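Local coordinates for substrate binding periplasmic protein (Ralstonia solanacearum, PDB 3LOP), which binds free leucine in the cleft between two lobes and probably serves as the periplasmic receptor of an amino-acid transport system, at residues Q149-G154 against Y178-A183; Q18-R23 against A204-A209. All coordinates share one frame; numbering follows the deposited sequence.

How the interactions relate
From the N terminus, the chain leaves strand 6-12 of one lobe and enters helix 19-38, whose first turn, 18-23, meets residues 204-209 of the other lobe in interaction 2; this closes a loop of 180 intervening residues. Interaction 1 falls wholly within that loop: 149-154 and 178-183, which begin at the C-terminal ends of neighbouring strands 144-149 and 174-178 and run on beyond them, meet after only 23 intervening residues. Interaction 1 is thus local to one lobe, whereas interaction 2 spans the cleft. They meet at Tyr178, whose OH lies 3.0 Å from Thr205 N in a probable hydrogen bond, and both touch the bound leucine, through Leu153 and through Gln18 and Thr205.

Interaction 1: Q149-G154 against Y178-A183; sequences QEDALG and YPRNTA. With LEU (leucine), chain B.
Gln149 and Tyr178 form a parallel beta bridge at the C-terminal ends of strands 144-149 and 174-178 of a four-stranded sheet, and beyond it the two segments stay joined by a salt bridge and waters. Glu150 N donates to Tyr178 O (2.9 Å). The Tyr178 ring lies over the Gln149 backbone, with Gln149 CA 3.9 Å from the ring centroid in a CH-pi contact. Tyr178 OH donates to Gln149 OE1 at 2.7 Å, from above the carbonyl plane, while the amide and ring planes stand 82° apart. At the other end of this amide, Gln149 NE2 donates to Asp151 OD1 (3.1 Å), fixing the group from both sides. Asp151 OD1 also accepts from Leu153 N on the opposite face of the carboxylate, capping helix 152-166. Asp151 OD2 takes Arg180 NE from the anti side at 2.9 Å, tilted out of the carboxylate plane, though the almost straight bond (173°) lies in the guanidinium plane. A bend at chi3 (-56°) turns the Arg180 head onto this acid, and waters join Asp151 OD2 to Arg180 NH2, Gln149 OE1 to Asn181 N and Glu150 O to Arg180 N. Residues following these strand ends line the ligand pocket: Leu153 CD1 lies 3.3 Å from leucine CD1. Gln149 bonds through its backbone to Gly203 of strand 199-203, Ala84 of helix 83-91 packs on Asp151 and Arg180, and Pro208 of helix 206-218 meets the Tyr178 ring.

Interaction 2: Q18-R23 against A204-A209; sequences QAVTGR and ATAEPA. With LEU (leucine), chain B.
The polar links between 18-23 and 204-209 run through waters and the bound leucine, while the direct protein contacts are van der Waals. Gln18 supplies both ends of its amide. Gln18 NE2 donates to the carboxylate oxygen O of the leucine at 2.8 Å, nearly straight at 172°, while Gln18 OE1 accepts from a water (2.7 Å) that in turn accepts from Glu207 N. A bend at chi2 (-82°) folds the Gln18 chain so that its amide lies across Thr205, where Gln18 NE2 comes to 3.2 Å from Thr205 CG2; that methyl also lies 3.6 Å from leucine O. A second water accepts from Ala206 N (2.9 Å) and lies 2.6 Å from leucine O and 2.8 Å from Thr21 OG1. The carboxylate oxygen is thus held by Gln18 NE2 and approached by a water that Ala206 N itself holds. Behind this water the Ala206 methyl rests against Thr21 OG1 and Val20 CG1. The starts of helices 19-38 and 206-218 face each other across the ligand cleft, where Arg285 NH1 and Ala106 O add further hydrogen bonds to the leucine, as in two-lobed periplasmic binding proteins closed around an amino acid.

Interaction 1: Q149-G154 against Y178-A183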
ATOM      1  N   GLN A 149      -2.019  15.052   2.069  1.00  4.06           N
ATOM      2  CA  GLN A 149      -1.275  15.359   0.858  1.00  4.28           C
ATOM      3  C   GLN A 149      -2.181  16.184  -0.052  1.00  5.33           C
ATOM      4  O   GLN A 149      -3.373  15.905  -0.177  1.00  5.40           O
ATOM      5  CB  GLN A 149      -0.844  14.061   0.170  1.00  2.87           C
ATOM      6  CG  GLN A 149       0.017  14.255  -1.071  1.00  3.09           C
ATOM      7  CD  GLN A 149       0.731  12.981  -1.470  1.00  4.69           C
ATOM      8  OE1 GLN A 149       1.761  12.628  -0.895  1.00  5.31           O
ATOM      9  NE2 GLN A 149       0.178  12.271  -2.445  1.00  4.78           N
ATOM     10  N   GLU A 150      -1.611  17.203  -0.686  1.00  5.76           N
ATOM     11  CA  GLU A 150      -2.385  18.084  -1.550  1.00  7.84           C
ATOM     12  C   GLU A 150      -2.684  17.489  -2.924  1.00  7.59           C
ATOM     13  O   GLU A 150      -2.220  17.989  -3.953  1.00  8.74           O
ATOM     14  CB  GLU A 150      -1.664  19.425  -1.692  1.00 11.19           C
ATOM     15  CG  GLU A 150      -2.519  20.524  -2.291  1.00 19.17           C
ATOM     16  CD  GLU A 150      -1.943  21.899  -2.035  1.00 22.61           C
ATOM     17  OE1 GLU A 150      -0.761  22.124  -2.376  1.00 26.82           O
ATOM     18  OE2 GLU A 150      -2.673  22.756  -1.490  1.00 27.28           O
ATOM     19  N   ASP A 151      -3.465  16.413  -2.918  1.00  6.58           N
ATOM     20  CA  ASP A 151      -3.873  15.719  -4.133  1.00  7.00           C
ATOM     21  C   ASP A 151      -4.927  14.670  -3.778  1.00  6.71           C
ATOM     22  O   ASP A 151      -5.509  14.716  -2.691  1.00  7.11           O
ATOM     23  CB  ASP A 151      -2.659  15.079  -4.831  1.00  7.33           C
ATOM     24  CG  ASP A 151      -2.246  13.754  -4.220  1.00  7.76           C
ATOM     25  OD1 ASP A 151      -2.584  13.492  -3.046  1.00  7.55           O
ATOM     26  OD2 ASP A 151      -1.562  12.977  -4.924  1.00  8.59           O
ATOM     27  N   ALA A 152      -5.176  13.728  -4.682  1.00  6.27           N
ATOM     28  CA  ALA A 152      -6.185  12.693  -4.451  1.00  6.11           C
ATOM     29  C   ALA A 152      -6.040  11.927  -3.130  1.00  5.82           C
ATOM     30  O   ALA A 152      -7.042  11.593  -2.497  1.00  6.64           O
ATOM     31  CB  ALA A 152      -6.201  11.718  -5.620  1.00  7.60           C
ATOM     32  N   LEU A 153      -4.810  11.642  -2.714  1.00  5.38           N
ATOM     33  CA  LEU A 153      -4.602  10.919  -1.462  1.00  4.67           C
ATOM     34  C   LEU A 153      -5.153  11.714  -0.285  1.00  4.88           C
ATOM     35  O   LEU A 153      -5.866  11.170   0.558  1.00  4.83           O
ATOM     36  CB  LEU A 153      -3.112  10.635  -1.228  1.00  4.84           C
ATOM     37  CG  LEU A 153      -2.772  10.123   0.181  1.00  4.76           C
ATOM     38  CD1 LEU A 153      -3.512   8.819   0.446  1.00  5.46           C
ATOM     39  CD2 LEU A 153      -1.269   9.931   0.320  1.00  3.39           C
ATOM     40  N   GLY A 154      -4.815  13.000  -0.228  1.00  5.12           N
ATOM     41  CA  GLY A 154      -5.287  13.844   0.857  1.00  6.29           C
ATOM     42  C   GLY A 154      -6.796  13.984   0.859  1.00  6.88           C
ATOM     43  O   GLY A 154      -7.425  14.025   1.918  1.00  6.73           O
ATOM     44  N   TYR A 178       0.497  19.331   2.532  1.00  6.24           N
ATOM     45  CA  TYR A 178       1.880  19.364   2.074  1.00  5.80           C
ATOM     46  C   TYR A 178       1.816  18.915   0.612  1.00  5.94           C
ATOM     47  O   TYR A 178       0.918  18.166   0.230  1.00  5.33           O
ATOM     48  CB  TYR A 178       2.762  18.425   2.909  1.00  6.10           C
ATOM     49  CG  TYR A 178       2.553  16.960   2.627  1.00  5.29           C
ATOM     50  CD1 TYR A 178       3.206  16.335   1.561  1.00  3.50           C
ATOM     51  CD2 TYR A 178       1.672  16.205   3.394  1.00  4.35           C
ATOM     52  CE1 TYR A 178       2.977  14.996   1.266  1.00  4.46           C
ATOM     53  CE2 TYR A 178       1.438  14.865   3.105  1.00  4.25           C
ATOM     54  CZ  TYR A 178       2.091  14.269   2.040  1.00  4.31           C
ATOM     55  OH  TYR A 178       1.848  12.952   1.735  1.00  4.94           O
ATOM     56  N   PRO A 179       2.757  19.375  -0.227  1.00  6.92           N
ATOM     57  CA  PRO A 179       2.801  19.025  -1.656  1.00  6.85           C
ATOM     58  C   PRO A 179       3.179  17.578  -1.960  1.00  5.91           C
ATOM     59  O   PRO A 179       4.099  17.034  -1.354  1.00  7.20           O
ATOM     60  CB  PRO A 179       3.834  20.003  -2.222  1.00  7.74           C
ATOM     61  CG  PRO A 179       3.868  21.122  -1.214  1.00  8.08           C
ATOM     62  CD  PRO A 179       3.767  20.397   0.087  1.00  8.33           C
ATOM     63  N   ARG A 180       2.478  16.962  -2.911  1.00  6.76           N
ATOM     64  CA  ARG A 180       2.776  15.581  -3.277  1.00  6.97           C
ATOM     65  C   ARG A 180       4.192  15.486  -3.839  1.00  7.73           C
ATOM     66  O   ARG A 180       4.715  16.445  -4.410  1.00  8.56           O
ATOM     67  CB  ARG A 180       1.772  15.057  -4.318  1.00  6.69           C
ATOM     68  CG  ARG A 180       2.107  15.413  -5.768  1.00  6.71           C
ATOM     69  CD  ARG A 180       0.996  14.989  -6.721  1.00  7.40           C
ATOM     70  NE  ARG A 180       0.684  13.564  -6.626  1.00  7.22           N
ATOM     71  CZ  ARG A 180       1.380  12.593  -7.212  1.00  7.86           C
ATOM     72  NH1 ARG A 180       2.443  12.878  -7.953  1.00  7.64           N
ATOM     73  NH2 ARG A 180       1.009  11.332  -7.052  1.00  7.05           N
ATOM     74  N   ASN A 181       4.799  14.320  -3.669  1.00  8.34           N
ATOM     75  CA  ASN A 181       6.147  14.051  -4.151  1.00  9.50           C
ATOM     76  C   ASN A 181       7.214  14.885  -3.452  1.00 10.24           C
ATOM     77  O   ASN A 181       8.306  15.094  -3.982  1.00 10.63           O
ATOM     78  CB  ASN A 181       6.224  14.259  -5.665  1.00 12.62           C
ATOM     79  CG  ASN A 181       6.647  13.001  -6.399  1.00 15.39           C
ATOM     80  OD1 ASN A 181       6.819  11.942  -5.791  1.00 16.46           O
ATOM     81  ND2 ASN A 181       6.816  13.109  -7.712  1.00 16.66           N
ATOM     82  N   THR A 182       6.887  15.366  -2.258  1.00  9.76           N
ATOM     83  CA  THR A 182       7.830  16.145  -1.466  1.00  9.99           C
ATOM     84  C   THR A 182       7.631  15.765  -0.010  1.00 10.56           C
ATOM     85  O   THR A 182       6.726  14.999   0.325  1.00 10.53           O
ATOM     86  CB  THR A 182       7.580  17.667  -1.561  1.00 10.17           C
ATOM     87  OG1 THR A 182       6.458  18.017  -0.740  1.00 12.07           O
ATOM     88  CG2 THR A 182       7.306  18.085  -2.992  1.00 11.76           C
ATOM     89  N   ALA A 183       8.488  16.306   0.845  1.00 10.28           N
ATOM     90  CA  ALA A 183       8.403  16.080   2.278  1.00 10.56           C
ATOM     91  C   ALA A 183       8.408  17.463   2.929  1.00 10.26           C
ATOM     92  O   ALA A 183       8.868  17.631   4.056  1.00 12.06           O
ATOM     93  CB  ALA A 183       9.594  15.261   2.760  1.00 11.24           C
TER
HETATM   94  N   LEU B 400       0.209   4.513  -2.927  1.00  4.82           N
HETATM   95  CA  LEU B 400       0.821   5.563  -2.064  1.00  7.09           C
HETATM   96  C   LEU B 400       1.770   4.929  -1.067  1.00  7.25           C
HETATM   97  O   LEU B 400       2.643   5.661  -0.561  1.00  7.88           O
HETATM   98  CB  LEU B 400      -0.277   6.306  -1.323  1.00  3.61           C
HETATM   99  CG  LEU B 400      -1.330   6.667  -2.364  1.00  7.47           C
HETATM  100  CD1 LEU B 400      -2.677   6.515  -1.811  1.00  1.00           C
HETATM  101  CD2 LEU B 400      -1.106   8.040  -2.855  1.00  1.00           C
HETATM  102  OXT LEU B 400       1.623   3.713  -0.805  1.00  8.31           O
HETATM  103  O   HOH W   1       3.940  11.975  -2.481  1.00  4.72           O
HETATM  104  O   HOH W   2       0.506  18.407  -4.480  1.00 13.38           O
HETATM  105  O   HOH W   3      -1.251  10.397  -5.295  1.00  6.44           O

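Interaction 2: Q18-R23 against A204-A209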
ATOM      1  N   GLN A  18       9.327   9.083  -2.909  1.00  5.27           N
ATOM      2  CA  GLN A  18       8.662   7.805  -2.685  1.00  5.01           C
ATOM      3  C   GLN A  18       9.526   6.586  -2.985  1.00  5.09           C
ATOM      4  O   GLN A  18       9.028   5.462  -2.988  1.00  5.18           O
ATOM      5  CB  GLN A  18       7.392   7.741  -3.535  1.00  4.01           C
ATOM      6  CG  GLN A  18       6.211   8.478  -2.939  1.00  4.47           C
ATOM      7  CD  GLN A  18       5.495   7.653  -1.890  1.00  5.48           C
ATOM      8  OE1 GLN A  18       6.054   7.326  -0.842  1.00  7.15           O
ATOM      9  NE2 GLN A  18       4.251   7.300  -2.175  1.00  5.52           N
ATOM     10  N   ALA A  19      10.815   6.806  -3.225  1.00  5.72           N
ATOM     11  CA  ALA A  19      11.733   5.714  -3.542  1.00  6.66           C
ATOM     12  C   ALA A  19      11.714   4.567  -2.537  1.00  6.12           C
ATOM     13  O   ALA A  19      11.736   3.398  -2.924  1.00  6.69           O
ATOM     14  CB  ALA A  19      13.152   6.258  -3.680  1.00  6.80           C
ATOM     15  N   VAL A  20      11.676   4.889  -1.249  1.00  6.98           N
ATOM     16  CA  VAL A  20      11.676   3.850  -0.228  1.00  7.94           C
ATOM     17  C   VAL A  20      10.497   2.895  -0.399  1.00  6.80           C
ATOM     18  O   VAL A  20      10.646   1.677  -0.280  1.00  8.13           O
ATOM     19  CB  VAL A  20      11.642   4.465   1.192  1.00 10.04           C
ATOM     20  CG1 VAL A  20      10.365   5.260   1.392  1.00 12.65           C
ATOM     21  CG2 VAL A  20      11.777   3.369   2.235  1.00 10.39           C
ATOM     22  N   THR A  21       9.330   3.454  -0.697  1.00  6.82           N
ATOM     23  CA  THR A  21       8.124   2.657  -0.881  1.00  6.24           C
ATOM     24  C   THR A  21       8.158   1.844  -2.176  1.00  5.32           C
ATOM     25  O   THR A  21       7.883   0.638  -2.167  1.00  5.14           O
ATOM     26  CB  THR A  21       6.877   3.560  -0.863  1.00  7.17           C
ATOM     27  OG1 THR A  21       6.730   4.129   0.445  1.00 10.51           O
ATOM     28  CG2 THR A  21       5.629   2.765  -1.207  1.00  8.99           C
ATOM     29  N   GLY A  22       8.502   2.497  -3.280  1.00  5.28           N
ATOM     30  CA  GLY A  22       8.561   1.804  -4.555  1.00  3.49           C
ATOM     31  C   GLY A  22       9.586   0.684  -4.567  1.00  3.31           C
ATOM     32  O   GLY A  22       9.318  -0.403  -5.079  1.00  3.05           O
ATOM     33  N   ARG A  23      10.765   0.946  -4.009  1.00  3.20           N
ATOM     34  CA  ARG A  23      11.816  -0.064  -3.973  1.00  3.63           C
ATOM     35  C   ARG A  23      11.369  -1.286  -3.182  1.00  3.41           C
ATOM     36  O   ARG A  23      11.676  -2.415  -3.557  1.00  4.29           O
ATOM     37  CB  ARG A  23      13.088   0.503  -3.343  1.00  5.23           C
ATOM     38  CG  ARG A  23      13.735   1.629  -4.121  1.00  8.40           C
ATOM     39  CD  ARG A  23      14.836   2.257  -3.287  1.00 10.09           C
ATOM     40  NE  ARG A  23      15.337   3.491  -3.877  1.00 13.72           N
ATOM     41  CZ  ARG A  23      16.066   4.386  -3.220  1.00 15.08           C
ATOM     42  NH1 ARG A  23      16.380   4.181  -1.948  1.00 17.43           N
ATOM     43  NH2 ARG A  23      16.472   5.489  -3.830  1.00 16.13           N
ATOM     44  N   ALA A 204      -0.893  10.713   4.541  1.00  5.74           N
ATOM     45  CA  ALA A 204       0.304  11.038   3.785  1.00  5.73           C
ATOM     46  C   ALA A 204       1.130   9.827   3.395  1.00  5.49           C
ATOM     47  O   ALA A 204       0.807   8.689   3.740  1.00  5.68           O
ATOM     48  CB  ALA A 204       1.160  11.980   4.612  1.00  7.89           C
ATOM     49  N   THR A 205       2.206  10.095   2.664  1.00  4.03           N
ATOM     50  CA  THR A 205       3.125   9.055   2.236  1.00  4.59           C
ATOM     51  C   THR A 205       4.252   8.958   3.260  1.00  5.12           C
ATOM     52  O   THR A 205       4.363   9.793   4.159  1.00  4.91           O
ATOM     53  CB  THR A 205       3.686   9.358   0.837  1.00  4.88           C
ATOM     54  OG1 THR A 205       4.226  10.685   0.813  1.00  6.46           O
ATOM     55  CG2 THR A 205       2.577   9.247  -0.207  1.00  4.89           C
ATOM     56  N   ALA A 206       5.088   7.936   3.115  1.00  5.05           N
ATOM     57  CA  ALA A 206       6.176   7.670   4.047  1.00  7.32           C
ATOM     58  C   ALA A 206       7.095   8.817   4.461  1.00  6.50           C
ATOM     59  O   ALA A 206       7.206   9.115   5.654  1.00  5.44           O
ATOM     60  CB  ALA A 206       7.014   6.507   3.521  1.00  9.06           C
ATOM     61  N   GLU A 207       7.749   9.458   3.496  1.00  5.91           N
ATOM     62  CA  GLU A 207       8.689  10.529   3.821  1.00  7.66           C
ATOM     63  C   GLU A 207       8.069  11.734   4.524  1.00  6.27           C
ATOM     64  O   GLU A 207       8.563  12.162   5.567  1.00  5.50           O
ATOM     65  CB  GLU A 207       9.453  10.977   2.572  1.00  9.71           C
ATOM     66  CG  GLU A 207      10.549  11.991   2.879  1.00 15.89           C
ATOM     67  CD  GLU A 207      11.449  12.275   1.691  1.00 18.63           C
ATOM     68  OE1 GLU A 207      10.933  12.683   0.630  1.00 19.27           O
ATOM     69  OE2 GLU A 207      12.677  12.095   1.822  1.00 23.64           O
ATOM     70  N   PRO A 208       6.997  12.315   3.960  1.00  5.63           N
ATOM     71  CA  PRO A 208       6.411  13.464   4.656  1.00  5.25           C
ATOM     72  C   PRO A 208       5.876  13.072   6.034  1.00  4.56           C
ATOM     73  O   PRO A 208       5.956  13.847   6.984  1.00  4.49           O
ATOM     74  CB  PRO A 208       5.315  13.937   3.695  1.00  4.81           C
ATOM     75  CG  PRO A 208       4.996  12.715   2.878  1.00  6.96           C
ATOM     76  CD  PRO A 208       6.353  12.106   2.652  1.00  6.79           C
ATOM     77  N   ALA A 209       5.340  11.861   6.145  1.00  4.83           N
ATOM     78  CA  ALA A 209       4.823  11.399   7.427  1.00  5.51           C
ATOM     79  C   ALA A 209       5.955  11.360   8.454  1.00  5.63           C
ATOM     80  O   ALA A 209       5.799  11.836   9.579  1.00  6.53           O
ATOM     81  CB  ALA A 209       4.204  10.008   7.280  1.00  4.84           C
TER
HETATM   82  N   LEU B 400       0.209   4.513  -2.927  1.00  4.82           N
HETATM   83  CA  LEU B 400       0.821   5.563  -2.064  1.00  7.09           C
HETATM   84  C   LEU B 400       1.770   4.929  -1.067  1.00  7.25           C
HETATM   85  O   LEU B 400       2.643   5.661  -0.561  1.00  7.88           O
HETATM   86  CB  LEU B 400      -0.277   6.306  -1.323  1.00  3.61           C
HETATM   87  CG  LEU B 400      -1.330   6.667  -2.364  1.00  7.47           C
HETATM   88  CD1 LEU B 400      -2.677   6.515  -1.811  1.00  1.00           C
HETATM   89  CD2 LEU B 400      -1.106   8.040  -2.855  1.00  1.00           C
HETATM   90  OXT LEU B 400       1.623   3.713  -0.805  1.00  8.31           O
HETATM   91  O   HOH W   4       7.370   9.133   0.684  1.00 14.34           O
HETATM   92  O   HOH W   5       4.621   5.824   1.170  1.00  8.56           O